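PDB 3A32: probable threonyl-tRNA synthetase 1 from Aeropyrum pernix, which probably catalyses the attachment of threonine to tRNA(Thr), activating the amino acid with ATP as Thr-AMP, and probably cannot deacylate mischarged seryl-tRNA(Thr). Local coordinates for residues L195-E200 against F263-E268; T201-L206 against G244-E249. All coordinates share one frame; numbering follows the deposited sequence.

Contact 1 of 2, residues L195-E200 against F263-E268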
loop_
_atom_site.group_PDB
_atom_site.type_symbol
_atom_site.label_atom_id
_atom_site.label_comp_id
_atom_site.label_asym_id
_atom_site.label_seq_id
_atom_site.Cartn_x
_atom_site.Cartn_y
_atom_site.Cartn_z
ATOM N N LEU A 195 -6.903 5.108 21.618
ATOM C CA LEU A 195 -6.951 6.414 22.257
ATOM C C LEU A 195 -8.406 6.757 22.526
ATOM O O LEU A 195 -9.183 6.911 21.599
ATOM C CB LEU A 195 -6.346 7.480 21.347
ATOM C CG LEU A 195 -4.836 7.440 21.038
ATOM C CD1 LEU A 195 -4.492 8.409 19.927
ATOM C CD2 LEU A 195 -4.004 7.708 22.260
ATOM N N GLY A 196 -8.787 6.883 23.774
ATOM C CA GLY A 196 -10.145 7.267 24.136
ATOM C C GLY A 196 -10.593 8.636 23.651
ATOM O O GLY A 196 -9.888 9.664 23.806
ATOM N N VAL A 197 -11.779 8.654 23.053
ATOM C CA VAL A 197 -12.324 9.904 22.555
ATOM C C VAL A 197 -13.575 10.163 23.383
ATOM O O VAL A 197 -14.571 9.474 23.216
ATOM C CB VAL A 197 -12.674 9.822 21.053
ATOM C CG1 VAL A 197 -13.370 11.090 20.604
ATOM C CG2 VAL A 197 -11.401 9.584 20.223
ATOM N N SER A 198 -13.505 11.130 24.299
ATOM C CA SER A 198 -14.672 11.428 25.168
ATOM C C SER A 198 -14.682 12.896 25.518
ATOM O O SER A 198 -13.764 13.633 25.129
ATOM C CB SER A 198 -14.516 10.684 26.477
ATOM O OG SER A 198 -13.441 11.285 27.181
ATOM N N SER A 199 -15.692 13.294 26.302
ATOM C CA SER A 199 -15.815 14.666 26.836
ATOM C C SER A 199 -14.569 15.183 27.558
ATOM O O SER A 199 -14.325 16.403 27.578
ATOM C CB SER A 199 -17.069 14.810 27.738
ATOM O OG SER A 199 -16.985 14.014 28.922
ATOM N N GLU A 200 -13.761 14.271 28.102
ATOM C CA GLU A 200 -12.567 14.650 28.859
ATOM C C GLU A 200 -11.270 14.694 28.060
ATOM O O GLU A 200 -10.242 15.220 28.546
ATOM C CB GLU A 200 -12.403 13.767 30.109
ATOM C CG GLU A 200 -12.902 14.406 31.452
ATOM C CD GLU A 200 -11.868 15.384 32.114
ATOM O OE1 GLU A 200 -10.795 14.905 32.627
ATOM O OE2 GLU A 200 -12.149 16.633 32.151
ATOM N N PHE A 263 -10.071 18.426 14.479
ATOM C CA PHE A 263 -10.132 17.402 15.517
ATOM C C PHE A 263 -8.960 17.573 16.470
ATOM O O PHE A 263 -7.817 17.531 16.041
ATOM C CB PHE A 263 -9.960 16.028 14.877
ATOM C CG PHE A 263 -11.024 15.682 13.858
ATOM C CD1 PHE A 263 -12.410 15.813 14.172
ATOM C CD2 PHE A 263 -10.662 15.163 12.623
ATOM C CE1 PHE A 263 -13.360 15.451 13.252
ATOM C CE2 PHE A 263 -11.628 14.792 11.700
ATOM C CZ PHE A 263 -12.951 14.934 12.010
ATOM N N ILE A 264 -9.242 17.711 17.751
ATOM C CA ILE A 264 -8.220 18.030 18.701
ATOM C C ILE A 264 -8.323 17.129 19.923
ATOM O O ILE A 264 -9.285 17.224 20.684
ATOM C CB ILE A 264 -8.314 19.515 19.177
ATOM C CG1 ILE A 264 -8.003 20.476 18.030
ATOM C CG2 ILE A 264 -7.295 19.772 20.282
ATOM C CD1 ILE A 264 -8.787 21.701 18.132
ATOM N N MET A 265 -7.325 16.272 20.119
ATOM C CA MET A 265 -7.240 15.514 21.350
ATOM C C MET A 265 -6.573 16.359 22.438
ATOM O O MET A 265 -5.551 16.992 22.188
ATOM C CB MET A 265 -6.440 14.230 21.125
ATOM C CG MET A 265 -6.346 13.386 22.369
ATOM S SD MET A 265 -6.167 11.656 21.954
ATOM C CE MET A 265 -7.798 11.286 21.258
ATOM N N MET A 266 -7.152 16.344 23.625
ATOM C CA MET A 266 -6.569 16.940 24.823
ATOM C C MET A 266 -5.754 15.931 25.617
ATOM O O MET A 266 -6.273 14.887 26.033
ATOM C CB MET A 266 -7.649 17.540 25.716
ATOM C CG MET A 266 -8.469 18.593 25.013
ATOM S SD MET A 266 -7.460 19.916 24.253
ATOM C CE MET A 266 -6.600 20.531 25.743
ATOM N N VAL A 267 -4.467 16.244 25.811
ATOM C CA VAL A 267 -3.589 15.372 26.560
ATOM C C VAL A 267 -2.994 16.098 27.775
ATOM O O VAL A 267 -2.975 17.325 27.851
ATOM C CB VAL A 267 -2.489 14.687 25.666
ATOM C CG1 VAL A 267 -3.090 14.063 24.410
ATOM C CG2 VAL A 267 -1.385 15.645 25.277
ATOM N N GLU A 268 -2.508 15.313 28.726
ATOM C CA GLU A 268 -1.859 15.841 29.935
ATOM C C GLU A 268 -0.424 15.277 30.094
ATOM O O GLU A 268 -0.206 14.096 29.871
ATOM C CB GLU A 268 -2.746 15.533 31.155
ATOM C CG GLU A 268 -2.282 16.140 32.469
ATOM C CD GLU A 268 -3.381 16.200 33.536
ATOM O OE1 GLU A 268 -4.539 16.571 33.204
ATOM O OE2 GLU A 268 -3.069 15.897 34.722
#
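Met-265, on strand 260-268 of the class II synthetase core sheet, extends to the loop 195-200, which leads from helix 174-191 into strand 202-207. The apolar packing centres on its methyl group. CE of Met-265 lies 4.1 Å from CB of Leu-195 and equally far from CG2 of Val-197, while SD of Met-265 lies 4.2 Å from CD1 of Leu-195. Met-265 starts with CG anti to the backbone N (chi1 -179°), and the bend at the thioether (chi3 -69°) brings CE against the loop; an unbranched, pliable chain suits this task. Leu-189 of helix 174-191 also packs on Met-265, which is buried, as are Leu-195 and Val-197; Phe-320 of helix 317-327 packs on Leu-195. Val-197, whose side chain meets that of Met-265 at about a right angle, also touches Phe-202. Further along, the packing is thin, merely Glu-200 O near Met-266 CB.

The polar interactions lie within the loop or lead out of it. Glu-190 takes the N-H of Val-197. Ser-198 OG accepts from Glu-200 N at 3.1 Å, an ST turn just before strand 202-207.

A last van der Waals contact is made by the backbone, Gly-196 O lying 3.7 Å from CE of Met-265.

Contact 2 of 2, residues T201-L206 against G244-E249. With SO4 (sulfate ion), chain C.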
loop_
_atom_site.group_PDB
_atom_site.type_symbol
_atom_site.label_atom_id
_atom_site.label_comp_id
_atom_site.label_asym_id
_atom_site.label_seq_id
_atom_site.Cartn_x
_atom_site.Cartn_y
_atom_site.Cartn_z
ATOM N N THR A 201 -11.299 14.177 26.840
ATOM C CA THR A 201 -10.074 14.015 26.067
ATOM C C THR A 201 -10.140 14.683 24.699
ATOM O O THR A 201 -9.219 14.596 23.922
ATOM C CB THR A 201 -9.692 12.529 25.862
ATOM O OG1 THR A 201 -10.627 11.929 24.978
ATOM C CG2 THR A 201 -9.699 11.754 27.184
ATOM N N PHE A 202 -11.229 15.348 24.386
ATOM C CA PHE A 202 -11.422 15.712 22.970
ATOM C C PHE A 202 -12.127 17.056 22.852
ATOM O O PHE A 202 -12.971 17.389 23.683
ATOM C CB PHE A 202 -12.143 14.597 22.177
ATOM C CG PHE A 202 -11.732 14.522 20.720
ATOM C CD1 PHE A 202 -10.565 13.817 20.341
ATOM C CD2 PHE A 202 -12.472 15.194 19.733
ATOM C CE1 PHE A 202 -10.136 13.787 19.046
ATOM C CE2 PHE A 202 -12.065 15.151 18.397
ATOM C CZ PHE A 202 -10.866 14.408 18.048
ATOM N N LYS A 203 -11.740 17.804 21.824
ATOM C CA LYS A 203 -12.290 19.101 21.525
ATOM C C LYS A 203 -12.512 19.218 20.000
ATOM O O LYS A 203 -11.682 18.769 19.193
ATOM C CB LYS A 203 -11.282 20.170 22.044
ATOM C CG LYS A 203 -11.675 21.583 21.798
ATOM C CD LYS A 203 -11.107 22.577 22.831
ATOM C CE LYS A 203 -9.598 22.667 22.732
ATOM N NZ LYS A 203 -9.001 23.727 23.606
ATOM N N VAL A 204 -13.616 19.837 19.601
ATOM C CA VAL A 204 -13.876 20.127 18.208
ATOM C C VAL A 204 -13.845 21.651 18.030
ATOM O O VAL A 204 -14.599 22.360 18.682
ATOM C CB VAL A 204 -15.242 19.529 17.730
ATOM C CG1 VAL A 204 -15.781 20.291 16.536
ATOM C CG2 VAL A 204 -15.090 18.030 17.373
ATOM N N ARG A 205 -12.985 22.144 17.141
ATOM C CA ARG A 205 -12.857 23.578 16.912
ATOM C C ARG A 205 -13.343 23.963 15.514
ATOM O O ARG A 205 -12.818 23.479 14.514
ATOM C CB ARG A 205 -11.387 24.004 17.083
ATOM C CG ARG A 205 -11.089 25.491 16.843
ATOM C CD ARG A 205 -9.561 25.749 16.967
ATOM N NE ARG A 205 -9.219 25.802 18.373
ATOM C CZ ARG A 205 -8.241 25.122 18.960
ATOM N NH1 ARG A 205 -7.419 24.340 18.255
ATOM N NH2 ARG A 205 -8.079 25.252 20.277
ATOM N N LEU A 206 -14.283 24.896 15.439
ATOM C CA LEU A 206 -14.750 25.386 14.140
ATOM C C LEU A 206 -14.101 26.702 13.806
ATOM O O LEU A 206 -13.992 27.580 14.678
ATOM C CB LEU A 206 -16.265 25.552 14.130
ATOM C CG LEU A 206 -17.180 24.450 14.706
ATOM C CD1 LEU A 206 -18.687 24.771 14.465
ATOM C CD2 LEU A 206 -16.865 23.013 14.200
ATOM N N GLY A 244 -20.897 14.880 24.613
ATOM C CA GLY A 244 -20.659 15.938 25.612
ATOM C C GLY A 244 -19.327 16.582 25.309
ATOM O O GLY A 244 -18.758 17.238 26.169
ATOM N N ILE A 245 -18.845 16.373 24.067
ATOM C CA ILE A 245 -17.553 16.850 23.594
ATOM C C ILE A 245 -17.698 18.342 23.331
ATOM O O ILE A 245 -18.654 18.829 22.675
ATOM C CB ILE A 245 -17.057 16.086 22.293
ATOM C CG1 ILE A 245 -16.577 14.668 22.632
ATOM C CG2 ILE A 245 -15.973 16.883 21.547
ATOM C CD1 ILE A 245 -16.199 13.837 21.371
ATOM N N ASP A 246 -16.755 19.110 23.831
ATOM C CA ASP A 246 -17.068 20.488 23.696
ATOM C C ASP A 246 -16.617 21.164 22.349
ATOM O O ASP A 246 -15.681 20.671 21.659
ATOM C CB ASP A 246 -16.952 21.204 25.049
ATOM C CG ASP A 246 -15.591 21.576 25.387
ATOM O OD1 ASP A 246 -15.229 21.400 26.571
ATOM O OD2 ASP A 246 -14.926 22.083 24.473
ATOM N N ILE A 247 -17.371 22.193 21.946
ATOM C CA ILE A 247 -17.283 22.773 20.631
ATOM C C ILE A 247 -16.812 24.190 20.820
ATOM O O ILE A 247 -17.330 24.888 21.672
ATOM C CB ILE A 247 -18.693 22.847 19.928
ATOM C CG1 ILE A 247 -19.442 21.491 19.961
ATOM C CG2 ILE A 247 -18.545 23.401 18.479
ATOM C CD1 ILE A 247 -18.569 20.300 19.371
ATOM N N VAL A 248 -15.817 24.604 20.045
ATOM C CA VAL A 248 -15.238 25.933 20.136
ATOM C C VAL A 248 -15.419 26.532 18.747
ATOM O O VAL A 248 -15.105 25.863 17.783
ATOM C CB VAL A 248 -13.700 25.891 20.474
ATOM C CG1 VAL A 248 -13.095 27.259 20.293
ATOM C CG2 VAL A 248 -13.464 25.452 21.914
ATOM N N GLU A 249 -15.907 27.776 18.651
ATOM C CA GLU A 249 -16.109 28.463 17.376
ATOM C C GLU A 249 -15.296 29.758 17.288
ATOM O O GLU A 249 -15.355 30.598 18.209
ATOM C CB GLU A 249 -17.583 28.751 17.158
ATOM C CG GLU A 249 -17.868 29.091 15.730
ATOM C CD GLU A 249 -19.322 29.351 15.423
ATOM O OE1 GLU A 249 -20.201 28.541 15.796
ATOM O OE2 GLU A 249 -19.579 30.381 14.766
HETATM S S SO4 C . -10.260 26.936 23.752
HETATM O O1 SO4 C . -10.898 25.690 24.187
HETATM O O2 SO4 C . -11.283 27.884 23.320
HETATM O O3 SO4 C . -9.564 27.479 24.918
HETATM O O4 SO4 C . -9.330 26.728 22.625
HETATM O O HOH W 1 -14.540 18.159 25.637
#
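Lys-203 and Val-248 meet on one face of a parallel strand pair, the two strands of a beta-alpha-beta unit whose helix is 222-243. Three backbone bonds join them: Val-204 N to Asp-246 O, Val-248 N to Val-204 O, and Leu-206 N to Val-248 O at 2.7 Å. Before the first of these, a water bridges Phe-202 O and Asp-246 N, and Ile-245 CG2 packs 3.7 Å from Phe-202 O, at the edge of the Phe-202 ring and near its plane.

From CB, the lysine chain sets off with CG anti to the backbone N (Lys-203 chi1 179°), and Lys-203 CG passes 4.1 Å from Asp-246 O. Lys-203 CD has sulfate O1 at 3.4 Å and Val-248 CG2 at 3.8 Å. The chain of Lys-203 then bends (chi3 66°), CE skirts the sulfate, and Lys-203 NZ gives it two bonds, one to sulfate O1 at 2.8 Å and a weak one to O4. Arg-205 NH2 also donates to O4, which lies in the guanidinium plane at its edge. Glu-275 forms salt bridges to both basic residues. A leucine in place of Lys-203 would probably cost the sulfate the NZ bonds to O1 and O4 and leave Glu-275 without one of its two cationic partners.

On the other face Val-204, Ile-247 and Leu-206 pack together, with Glu-249 at the far end pairing with Arg-233. Their branched chains fill space beside the sheet: Ile-247 touches helix 222-243, Val-204 and Leu-206 touch Leu-261. Ile-247 CD1 reaches to 3.8 Å from Val-204 CB.

How the contacts relate
The two contacts, whose centres lie 10 Å apart, share the sheet of the catalytic core: strand 202-207 stands between strand 260-268 of contact 1 and strand 246-250 of contact 2. Along the chain, contact 2 is nested within the loop that contact 1 closes, and the loop 195-200 runs directly into the strand segment 201-206. Two probable hydrogen bonds tie them at this junction, Gly-196 O to Thr-201 OG1 and Met-266 N to Thr-201 O, each 2.7 Å long. Apolar packing adds to this where Phe-202 meets Phe-263. Both contacts lie away from the zinc site of Cys-112, His-166 and His-310. The sulfate beside contact 2 probably came from the crystallisation liquor.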